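Local structure of possible substrate binding protein of ABC transporter system (Rhodopseudomonas palustris, 3N0X) at residues K97-D108 with Y118-S127; Q23-Y34 with D282-M293. The protein probably binds a branched-chain amino acid or related ligand and delivers it to an ABC transporter, as other members of the leucine-binding protein family do. All coordinates share one frame; numbering follows the deposited sequence.

From the N terminus, strand 5-11 leads into helix 18-35, which carries the first half of contact 2. The chain then runs through strands 45-53 and 76-79 before it reaches contact 1. There strand 100-102 meets strand 119-121 after a short excursion without helix or strand, so contact 1 closes a small local loop at one edge of the sheet. The chain next builds the four-stranded parallel sheet and returns with helix 283-302 to close contact 2. The small loop thus lies wholly within the large one. The two contacts also touch: Pro104 packs on Phe284, and Thr122 on Ala291, joining sheet edge to helix pair.

Contact 1. Residues K97-D108 with Y118-S127; sequences KKILIVEPAVAD and YIFRTGRNSS
Strand 119-121, the edge strand of the six-stranded sheet, runs parallel to its inner neighbour 100-102 in this periplasmic binding protein fold. Leu100 N bonds to Tyr118 O, Phe120 N to Leu100 O and Val102 N to Phe120 O, the last at 2.7 Å. Ile101 and Phe120 lie on one sheet face, Leu100, Val102, Ile119 and Arg121 on the other. There CG2 of Val102 meets CG2 of Ile119 at 3.8 Å. Before the strands, the Tyr118 hydroxyl lies 3.4 Å from CG of Lys97.

Beyond the strands, the side chain of Arg121 reaches across to the loop 103-108. CG stands opposite the backbone N (chi1 175°), and a bend at chi3 (54°) turns the guanidinium toward two carbonyls. NH1 and NH2 both grip Ala107 O end-on, at 2.8 and 2.9 Å, from one face of that carbonyl and out of its plane. NH1 also bonds to Ala105 O at 2.9 Å. Both oxygens lie near the guanidinium plane, and CB of Asn125 covers one face. NE donates to Gln334 OE1 and NH2 also to Thr111 OG1, so bonds on several edges fix the group's rotation. A leucine in its place would probably leave the Ala105 and Ala107 carbonyls without these donors and the loop less firmly held.

Such loops at the carboxyl ends of parallel strands are where ligand sites usually lie in alpha/beta folds. Thr122 OG1 donates to the anti lone pair of Glu103 OE1 at 2.7 Å. Asp108 meets the start of helix 126-137 with both oxygens. Its OD1 takes Ser127 N on the syn lone pair, while Ser127 OG approaches OD2 from above the carboxylate plane. Over one face of the Arg124 guanidinium sits CG1 of Val106; Arg124 itself pairs with Asp129.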
loop_
_atom_site.group_PDB
_atom_site.type_symbol
_atom_site.label_atom_id
_atom_site.label_comp_id
_atom_site.label_asym_id
_atom_site.label_seq_id
_atom_site.Cartn_x
_atom_site.Cartn_y
_atom_site.Cartn_z
ATOM N N LYS A 97 -2.396 11.458 -23.486
ATOM C CA LYS A 97 -1.832 12.640 -22.825
ATOM C C LYS A 97 -2.725 13.104 -21.676
ATOM O O LYS A 97 -3.062 14.265 -21.557
ATOM C CB LYS A 97 -1.539 13.774 -23.810
ATOM C CG LYS A 97 -0.473 13.431 -24.838
ATOM C CD LYS A 97 -0.157 14.610 -25.732
ATOM C CE LYS A 97 0.932 14.275 -26.760
ATOM N NZ LYS A 97 1.242 15.494 -27.568
ATOM N N LYS A 98 -3.074 12.138 -20.827
ATOM C CA LYS A 98 -3.878 12.383 -19.640
ATOM C C LYS A 98 -3.253 11.638 -18.451
ATOM O O LYS A 98 -2.614 10.603 -18.608
ATOM C CB LYS A 98 -5.351 12.008 -19.889
ATOM C CG LYS A 98 -6.107 13.020 -20.775
ATOM C CD LYS A 98 -7.611 12.772 -20.786
ATOM C CE LYS A 98 -8.407 13.831 -21.573
ATOM N NZ LYS A 98 -9.826 13.452 -21.857
ATOM N N ILE A 99 -3.427 12.194 -17.262
ATOM C CA ILE A 99 -2.847 11.621 -16.065
ATOM C C ILE A 99 -3.633 10.398 -15.592
ATOM O O ILE A 99 -4.868 10.374 -15.632
ATOM C CB ILE A 99 -2.760 12.688 -14.966
ATOM C CG1 ILE A 99 -1.646 13.701 -15.336
ATOM C CG2 ILE A 99 -2.483 12.047 -13.592
ATOM C CD1 ILE A 99 -1.767 14.961 -14.555
ATOM N N LEU A 100 -2.895 9.416 -15.095
ATOM C CA LEU A 100 -3.441 8.292 -14.351
ATOM C C LEU A 100 -2.796 8.319 -12.965
ATOM O O LEU A 100 -1.569 8.261 -12.848
ATOM C CB LEU A 100 -3.124 6.990 -15.053
ATOM C CG LEU A 100 -3.548 5.715 -14.297
ATOM C CD1 LEU A 100 -5.057 5.608 -14.083
ATOM C CD2 LEU A 100 -3.029 4.480 -15.015
ATOM N N ILE A 101 -3.626 8.419 -11.931
ATOM C CA ILE A 101 -3.176 8.325 -10.542
ATOM C C ILE A 101 -3.395 6.877 -10.146
ATOM O O ILE A 101 -4.524 6.365 -10.133
ATOM C CB ILE A 101 -3.961 9.253 -9.582
ATOM C CG1 ILE A 101 -3.662 10.739 -9.912
ATOM C CG2 ILE A 101 -3.589 8.907 -8.133
ATOM C CD1 ILE A 101 -4.627 11.710 -9.214
ATOM N N VAL A 102 -2.306 6.189 -9.864
ATOM C CA VAL A 102 -2.371 4.763 -9.581
ATOM C C VAL A 102 -2.737 4.551 -8.118
ATOM O O VAL A 102 -2.061 5.050 -7.205
ATOM C CB VAL A 102 -1.077 4.031 -9.973
ATOM C CG1 VAL A 102 -1.174 2.517 -9.548
ATOM C CG2 VAL A 102 -0.842 4.203 -11.507
ATOM N N GLU A 103 -3.816 3.784 -7.940
ATOM C CA GLU A 103 -4.413 3.524 -6.631
ATOM C C GLU A 103 -5.421 2.415 -6.822
ATOM O O GLU A 103 -6.357 2.588 -7.597
ATOM C CB GLU A 103 -5.156 4.796 -6.146
ATOM C CG GLU A 103 -5.917 4.602 -4.856
ATOM C CD GLU A 103 -5.035 4.262 -3.681
ATOM O OE1 GLU A 103 -4.046 5.013 -3.400
ATOM O OE2 GLU A 103 -5.399 3.268 -2.992
ATOM N N PRO A 104 -5.288 1.305 -6.082
ATOM C CA PRO A 104 -4.296 0.936 -5.057
ATOM C C PRO A 104 -3.051 0.187 -5.499
ATOM O O PRO A 104 -2.199 -0.060 -4.653
ATOM C CB PRO A 104 -5.087 -0.007 -4.148
ATOM C CG PRO A 104 -6.009 -0.689 -5.090
ATOM C CD PRO A 104 -6.439 0.392 -6.088
ATOM N N ALA A 105 -2.950 -0.148 -6.780
ATOM C CA ALA A 105 -1.897 -1.081 -7.267
ATOM C C ALA A 105 -0.511 -0.743 -6.735
ATOM O O ALA A 105 -0.032 0.385 -6.925
ATOM C CB ALA A 105 -1.883 -1.140 -8.770
ATOM N N VAL A 106 0.161 -1.748 -6.173
ATOM C CA VAL A 106 1.433 -1.584 -5.467
ATOM C C VAL A 106 2.701 -1.894 -6.283
ATOM O O VAL A 106 3.787 -1.599 -5.830
ATOM C CB VAL A 106 1.496 -2.499 -4.193
ATOM C CG1 VAL A 106 0.343 -2.191 -3.249
ATOM C CG2 VAL A 106 1.512 -4.000 -4.588
ATOM N N ALA A 107 2.591 -2.494 -7.459
ATOM C CA ALA A 107 3.776 -3.014 -8.150
ATOM C C ALA A 107 4.850 -1.960 -8.323
ATOM O O ALA A 107 4.580 -0.864 -8.817
ATOM C CB ALA A 107 3.402 -3.603 -9.497
ATOM N N ASP A 108 6.075 -2.287 -7.919
ATOM C CA ASP A 108 7.167 -1.313 -7.990
ATOM C C ASP A 108 7.409 -0.785 -9.389
ATOM O O ASP A 108 7.743 0.390 -9.574
ATOM C CB ASP A 108 8.493 -1.931 -7.480
ATOM C CG ASP A 108 8.598 -1.959 -5.938
ATOM O OD1 ASP A 108 7.836 -1.251 -5.236
ATOM O OD2 ASP A 108 9.496 -2.700 -5.406
ATOM N N TYR A 118 3.069 10.666 -17.312
ATOM C CA TYR A 118 1.640 10.861 -17.029
ATOM C C TYR A 118 1.155 10.056 -15.814
ATOM O O TYR A 118 -0.002 10.171 -15.413
ATOM C CB TYR A 118 0.815 10.460 -18.271
ATOM C CG TYR A 118 1.135 11.379 -19.454
ATOM C CD1 TYR A 118 0.507 12.594 -19.592
ATOM C CD2 TYR A 118 2.067 11.018 -20.410
ATOM C CE1 TYR A 118 0.803 13.458 -20.625
ATOM C CE2 TYR A 118 2.381 11.879 -21.442
ATOM C CZ TYR A 118 1.746 13.106 -21.559
ATOM O OH TYR A 118 2.013 14.009 -22.584
ATOM N N ILE A 119 2.043 9.253 -15.259
ATOM C CA ILE A 119 1.738 8.358 -14.140
ATOM C C ILE A 119 2.164 8.973 -12.803
ATOM O O ILE A 119 3.324 9.354 -12.611
ATOM C CB ILE A 119 2.439 6.971 -14.322
ATOM C CG1 ILE A 119 2.162 6.366 -15.693
ATOM C CG2 ILE A 119 2.046 5.989 -13.163
ATOM C CD1 ILE A 119 0.709 6.309 -16.096
ATOM N N PHE A 120 1.191 9.077 -11.890
ATOM C CA PHE A 120 1.435 9.401 -10.497
ATOM C C PHE A 120 0.876 8.234 -9.677
ATOM O O PHE A 120 0.110 7.411 -10.163
ATOM C CB PHE A 120 0.785 10.711 -10.080
ATOM C CG PHE A 120 1.425 11.944 -10.677
ATOM C CD1 PHE A 120 1.199 12.292 -12.023
ATOM C CD2 PHE A 120 2.300 12.705 -9.943
ATOM C CE1 PHE A 120 1.801 13.420 -12.556
ATOM C CE2 PHE A 120 2.883 13.830 -10.476
ATOM C CZ PHE A 120 2.647 14.183 -11.776
ATOM N N ARG A 121 1.295 8.130 -8.427
ATOM C CA ARG A 121 0.795 7.040 -7.581
ATOM C C ARG A 121 0.591 7.505 -6.161
ATOM O O ARG A 121 1.543 7.913 -5.508
ATOM C CB ARG A 121 1.734 5.832 -7.586
ATOM C CG ARG A 121 1.241 4.759 -6.595
ATOM C CD ARG A 121 1.601 3.375 -6.917
ATOM N NE ARG A 121 3.031 3.159 -7.130
ATOM C CZ ARG A 121 3.512 1.988 -7.567
ATOM N NH1 ARG A 121 2.699 0.998 -7.770
ATOM N NH2 ARG A 121 4.809 1.828 -7.829
ATOM N N THR A 122 -0.648 7.358 -5.666
ATOM C CA THR A 122 -0.953 7.566 -4.252
ATOM C C THR A 122 -0.793 6.276 -3.408
ATOM O O THR A 122 -0.446 6.377 -2.231
ATOM C CB THR A 122 -2.352 8.146 -4.058
ATOM O OG1 THR A 122 -3.321 7.315 -4.717
ATOM C CG2 THR A 122 -2.435 9.544 -4.592
ATOM N N GLY A 123 -1.078 5.122 -4.001
ATOM C CA GLY A 123 -0.907 3.856 -3.307
ATOM C C GLY A 123 0.538 3.702 -2.880
ATOM O O GLY A 123 1.452 4.260 -3.503
ATOM N N ARG A 124 0.781 3.009 -1.777
ATOM C CA ARG A 124 2.175 2.686 -1.464
ATOM C C ARG A 124 2.649 1.621 -2.444
ATOM O O ARG A 124 1.874 0.838 -2.966
ATOM C CB ARG A 124 2.397 2.280 -0.003
ATOM C CG ARG A 124 2.288 0.808 0.334
ATOM C CD ARG A 124 0.890 0.251 0.117
ATOM N NE ARG A 124 0.790 -1.139 0.529
ATOM C CZ ARG A 124 -0.230 -1.962 0.301
ATOM N NH1 ARG A 124 -1.369 -1.548 -0.276
ATOM N NH2 ARG A 124 -0.121 -3.241 0.672
ATOM N N ASN A 125 3.943 1.594 -2.686
ATOM C CA ASN A 125 4.526 0.536 -3.495
ATOM C C ASN A 125 5.121 -0.566 -2.624
ATOM O O ASN A 125 5.263 -0.416 -1.407
ATOM C CB ASN A 125 5.515 1.068 -4.564
ATOM C CG ASN A 125 6.752 1.705 -4.005
ATOM O OD1 ASN A 125 7.329 1.242 -3.021
ATOM N ND2 ASN A 125 7.198 2.795 -4.640
ATOM N N SER A 126 5.408 -1.722 -3.247
ATOM C CA SER A 126 5.891 -2.883 -2.495
ATOM C C SER A 126 7.243 -2.608 -1.819
ATOM O O SER A 126 7.518 -3.129 -0.742
ATOM C CB SER A 126 5.955 -4.100 -3.405
ATOM O OG SER A 126 4.644 -4.523 -3.727
ATOM N N SER A 127 8.070 -1.770 -2.426
ATOM C CA SER A 127 9.301 -1.320 -1.747
ATOM C C SER A 127 9.019 -0.555 -0.454
ATOM O O SER A 127 9.715 -0.782 0.555
ATOM C CB SER A 127 10.234 -0.526 -2.664
ATOM O OG SER A 127 10.872 -1.415 -3.573
HETATM O O HOH W 1 -2.887 5.503 -0.911
HETATM O O HOH W 2 -1.708 0.941 -1.914
#

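Contact 2. Residues Q23-Y34 with D282-M293; sequences QTETGLMMGLEY and DFFTAGGFSAAM
Phe289 is a knob in a hole formed by Gly27, Met30, Gly31 and Tyr34, where helices 18-35 and 283-302 of the periplasmic binding protein fold pack together. The segment axes approach to 6.4 Å and cross at -41°. Gly31 CA stands over the centre of the Phe289 ring, 3.4 Å from its centroid, as a CH-pi contact. The ring gets there because its CG is turned away from the backbone N (chi1 -161°). CZ then meets CB of Tyr34, and the two rings are set obliquely to each other.

Glycines allow this close approach. A side chain on Gly27 would strike Thr285 O, and one on Gly288 would strike Thr24 O. CA-H...O contacts take the place of direct hydrogen bonds between the helices: Gly27 CA lies 3.3 Å from Thr285 O. Farther along, CB of Ala292 packs against Leu28 CD1 and Leu32 CG, close to the backbone of helix 18-35; both leucines also pack on strands 45-53 and 5-11. Ile265 of helix 264-277 touches both Phe289 and Tyr34.

At the N-terminal end, the edge of the Phe284 ring faces Gln23 OE1. Tyr20 stacks on Phe284. Two waters join Gln23 to Asp282: one donates to both Gln23 OE1 and Asp282 OD2, the other accepts from Gln23 NE2 and donates to Asp282 OD2 at 2.7 Å.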
loop_
_atom_site.group_PDB
_atom_site.type_symbol
_atom_site.label_atom_id
_atom_site.label_comp_id
_atom_site.label_asym_id
_atom_site.label_seq_id
_atom_site.Cartn_x
_atom_site.Cartn_y
_atom_site.Cartn_z
ATOM N N GLN A 23 -14.353 -0.761 -1.770
ATOM C CA GLN A 23 -13.780 0.099 -0.735
ATOM C C GLN A 23 -13.040 1.292 -1.326
ATOM O O GLN A 23 -13.094 2.394 -0.771
ATOM C CB GLN A 23 -12.845 -0.677 0.189
ATOM C CG GLN A 23 -13.568 -1.683 1.061
ATOM C CD GLN A 23 -12.650 -2.397 2.043
ATOM O OE1 GLN A 23 -11.428 -2.423 1.883
ATOM N NE2 GLN A 23 -13.253 -3.004 3.061
ATOM N N THR A 24 -12.323 1.084 -2.438
ATOM C CA THR A 24 -11.654 2.181 -3.113
ATOM C C THR A 24 -12.700 3.236 -3.475
ATOM O O THR A 24 -12.494 4.421 -3.239
ATOM C CB THR A 24 -10.964 1.724 -4.375
ATOM O OG1 THR A 24 -9.933 0.782 -4.069
ATOM C CG2 THR A 24 -10.317 2.935 -5.106
ATOM N N GLU A 25 -13.808 2.812 -4.066
ATOM C CA GLU A 25 -14.869 3.748 -4.484
ATOM C C GLU A 25 -15.436 4.496 -3.277
ATOM O O GLU A 25 -15.607 5.706 -3.330
ATOM C CB GLU A 25 -15.968 3.051 -5.288
ATOM C CG GLU A 25 -17.031 4.011 -5.744
ATOM C CD GLU A 25 -18.100 3.387 -6.623
ATOM O OE1 GLU A 25 -18.137 2.162 -6.769
ATOM O OE2 GLU A 25 -18.946 4.164 -7.133
ATOM N N THR A 26 -15.736 3.778 -2.207
ATOM C CA THR A 26 -16.209 4.449 -0.974
ATOM C C THR A 26 -15.224 5.540 -0.507
ATOM O O THR A 26 -15.636 6.660 -0.161
ATOM C CB THR A 26 -16.458 3.441 0.135
ATOM O OG1 THR A 26 -17.466 2.522 -0.294
ATOM C CG2 THR A 26 -16.863 4.128 1.465
ATOM N N GLY A 27 -13.935 5.206 -0.484
ATOM C CA GLY A 27 -12.916 6.180 -0.047
ATOM C C GLY A 27 -12.842 7.368 -0.971
ATOM O O GLY A 27 -12.703 8.533 -0.520
ATOM N N LEU A 28 -12.878 7.115 -2.282
ATOM C CA LEU A 28 -12.866 8.203 -3.257
ATOM C C LEU A 28 -14.070 9.151 -3.019
ATOM O O LEU A 28 -13.892 10.384 -2.960
ATOM C CB LEU A 28 -12.915 7.641 -4.682
ATOM C CG LEU A 28 -12.981 8.683 -5.808
ATOM C CD1 LEU A 28 -11.767 9.631 -5.808
ATOM C CD2 LEU A 28 -13.190 7.962 -7.188
HETATM N N MSE A 29 -15.266 8.609 -2.822
HETATM C CA MSE A 29 -16.436 9.476 -2.687
HETATM C C MSE A 29 -16.411 10.231 -1.388
HETATM O O MSE A 29 -16.738 11.404 -1.368
HETATM C CB MSE A 29 -17.733 8.686 -2.824
HETATM C CG MSE A 29 -17.872 7.997 -4.163
HETATM SE SE MSE A 29 -17.418 9.036 -5.742
HETATM C CE MSE A 29 -18.882 10.246 -5.710
HETATM N N MSE A 30 -16.007 9.571 -0.312
HETATM C CA MSE A 30 -15.889 10.236 0.999
HETATM C C MSE A 30 -14.790 11.297 1.000
HETATM O O MSE A 30 -14.941 12.354 1.628
HETATM C CB MSE A 30 -15.660 9.203 2.110
HETATM C CG MSE A 30 -16.913 8.427 2.381
HETATM SE SE MSE A 30 -16.756 7.192 3.860
HETATM C CE MSE A 30 -16.739 8.488 5.272
ATOM N N GLY A 31 -13.679 11.032 0.308
ATOM C CA GLY A 31 -12.644 12.023 0.191
ATOM C C GLY A 31 -13.041 13.279 -0.579
ATOM O O GLY A 31 -12.673 14.399 -0.199
ATOM N N LEU A 32 -13.806 13.086 -1.663
ATOM C CA LEU A 32 -14.285 14.221 -2.443
ATOM C C LEU A 32 -15.322 15.020 -1.621
ATOM O O LEU A 32 -15.367 16.258 -1.667
ATOM C CB LEU A 32 -14.883 13.743 -3.770
ATOM C CG LEU A 32 -13.905 13.109 -4.776
ATOM C CD1 LEU A 32 -14.656 12.494 -5.970
ATOM C CD2 LEU A 32 -12.873 14.177 -5.297
ATOM N N GLU A 33 -16.162 14.293 -0.897
ATOM C CA GLU A 33 -17.108 14.907 0.035
ATOM C C GLU A 33 -16.346 15.777 1.073
ATOM O O GLU A 33 -16.659 16.960 1.313
ATOM C CB GLU A 33 -17.933 13.812 0.718
ATOM C CG GLU A 33 -18.752 14.346 1.909
ATOM C CD GLU A 33 -19.448 13.250 2.697
ATOM O OE1 GLU A 33 -19.317 12.060 2.312
ATOM O OE2 GLU A 33 -20.118 13.580 3.714
ATOM N N TYR A 34 -15.321 15.187 1.694
ATOM C CA TYR A 34 -14.536 15.920 2.703
ATOM C C TYR A 34 -13.911 17.173 2.083
ATOM O O TYR A 34 -13.994 18.281 2.661
ATOM C CB TYR A 34 -13.451 15.016 3.301
ATOM C CG TYR A 34 -12.610 15.705 4.347
ATOM C CD1 TYR A 34 -11.442 16.373 4.004
ATOM C CD2 TYR A 34 -12.978 15.644 5.678
ATOM C CE1 TYR A 34 -10.684 17.035 4.998
ATOM C CE2 TYR A 34 -12.243 16.244 6.649
ATOM C CZ TYR A 34 -11.123 16.957 6.321
ATOM O OH TYR A 34 -10.438 17.544 7.367
ATOM N N ASP A 282 -10.751 0.521 5.763
ATOM C CA ASP A 282 -9.594 -0.382 5.535
ATOM C C ASP A 282 -8.603 0.268 4.537
ATOM O O ASP A 282 -8.756 1.443 4.133
ATOM C CB ASP A 282 -10.140 -1.743 5.065
ATOM C CG ASP A 282 -9.244 -2.969 5.471
ATOM O OD1 ASP A 282 -8.028 -2.798 5.730
ATOM O OD2 ASP A 282 -9.815 -4.109 5.464
ATOM N N PHE A 283 -7.563 -0.487 4.150
ATOM C CA PHE A 283 -6.526 0.006 3.227
ATOM C C PHE A 283 -7.131 0.760 2.050
ATOM O O PHE A 283 -6.690 1.853 1.684
ATOM C CB PHE A 283 -5.713 -1.156 2.599
ATOM C CG PHE A 283 -4.572 -1.719 3.443
ATOM C CD1 PHE A 283 -4.526 -1.651 4.829
ATOM C CD2 PHE A 283 -3.545 -2.385 2.798
ATOM C CE1 PHE A 283 -3.450 -2.246 5.539
ATOM C CE2 PHE A 283 -2.464 -2.897 3.494
ATOM C CZ PHE A 283 -2.439 -2.849 4.864
ATOM N N PHE A 284 -8.071 0.103 1.396
ATOM C CA PHE A 284 -8.555 0.582 0.113
ATOM C C PHE A 284 -9.357 1.860 0.267
ATOM O O PHE A 284 -9.316 2.772 -0.589
ATOM C CB PHE A 284 -9.311 -0.548 -0.602
ATOM C CG PHE A 284 -8.443 -1.722 -0.871
ATOM C CD1 PHE A 284 -7.583 -1.715 -1.940
ATOM C CD2 PHE A 284 -8.511 -2.853 -0.077
ATOM C CE1 PHE A 284 -6.746 -2.806 -2.196
ATOM C CE2 PHE A 284 -7.642 -3.906 -0.291
ATOM C CZ PHE A 284 -6.767 -3.889 -1.336
ATOM N N THR A 285 -10.063 1.945 1.374
ATOM C CA THR A 285 -10.840 3.122 1.702
ATOM C C THR A 285 -9.892 4.300 1.900
ATOM O O THR A 285 -10.078 5.404 1.354
ATOM C CB THR A 285 -11.578 2.941 3.021
ATOM O OG1 THR A 285 -12.078 1.598 3.148
ATOM C CG2 THR A 285 -12.726 3.942 3.101
ATOM N N ALA A 286 -8.858 4.093 2.700
ATOM C CA ALA A 286 -7.892 5.131 2.974
ATOM C C ALA A 286 -7.180 5.590 1.695
ATOM O O ALA A 286 -6.959 6.770 1.474
ATOM C CB ALA A 286 -6.842 4.658 4.038
ATOM N N GLY A 287 -6.823 4.644 0.846
ATOM C CA GLY A 287 -6.192 4.978 -0.418
ATOM C C GLY A 287 -7.079 5.701 -1.413
ATOM O O GLY A 287 -6.643 6.653 -2.076
ATOM N N GLY A 288 -8.346 5.320 -1.482
ATOM C CA GLY A 288 -9.263 6.028 -2.369
ATOM C C GLY A 288 -9.442 7.458 -1.930
ATOM O O GLY A 288 -9.524 8.362 -2.745
ATOM N N PHE A 289 -9.493 7.650 -0.624
ATOM C CA PHE A 289 -9.607 8.990 -0.025
ATOM C C PHE A 289 -8.375 9.803 -0.370
ATOM O O PHE A 289 -8.451 10.982 -0.735
ATOM C CB PHE A 289 -9.789 8.839 1.500
ATOM C CG PHE A 289 -10.359 10.030 2.224
ATOM C CD1 PHE A 289 -9.711 11.240 2.245
ATOM C CD2 PHE A 289 -11.523 9.892 2.968
ATOM C CE1 PHE A 289 -10.234 12.342 2.996
ATOM C CE2 PHE A 289 -12.049 10.926 3.714
ATOM C CZ PHE A 289 -11.384 12.149 3.730
ATOM N N SER A 290 -7.200 9.187 -0.248
ATOM C CA SER A 290 -5.954 9.850 -0.580
ATOM C C SER A 290 -5.919 10.290 -2.039
ATOM O O SER A 290 -5.460 11.415 -2.349
ATOM C CB SER A 290 -4.763 8.953 -0.263
ATOM O OG SER A 290 -4.785 8.616 1.124
ATOM N N ALA A 291 -6.372 9.427 -2.948
ATOM C CA ALA A 291 -6.463 9.807 -4.350
ATOM C C ALA A 291 -7.413 10.989 -4.579
ATOM O O ALA A 291 -7.084 11.888 -5.395
ATOM C CB ALA A 291 -6.864 8.615 -5.216
ATOM N N ALA A 292 -8.529 11.018 -3.873
ATOM C CA ALA A 292 -9.467 12.120 -3.977
ATOM C C ALA A 292 -8.764 13.403 -3.619
ATOM O O ALA A 292 -8.925 14.452 -4.271
ATOM C CB ALA A 292 -10.719 11.874 -3.047
HETATM N N MSE A 293 -8.059 13.371 -2.485
HETATM C CA MSE A 293 -7.388 14.550 -2.003
HETATM C C MSE A 293 -6.286 15.025 -2.948
HETATM O O MSE A 293 -6.092 16.232 -3.149
HETATM C CB MSE A 293 -6.806 14.319 -0.608
HETATM C CG MSE A 293 -7.825 14.140 0.452
HETATM SE SE MSE A 293 -8.960 15.627 0.848
HETATM C CE MSE A 293 -7.639 16.850 1.510
HETATM O O HOH W 3 -10.325 -4.884 2.788
HETATM O O HOH W 4 -12.498 -4.385 5.778
HETATM O O HOH W 5 -7.854 2.045 -2.867
#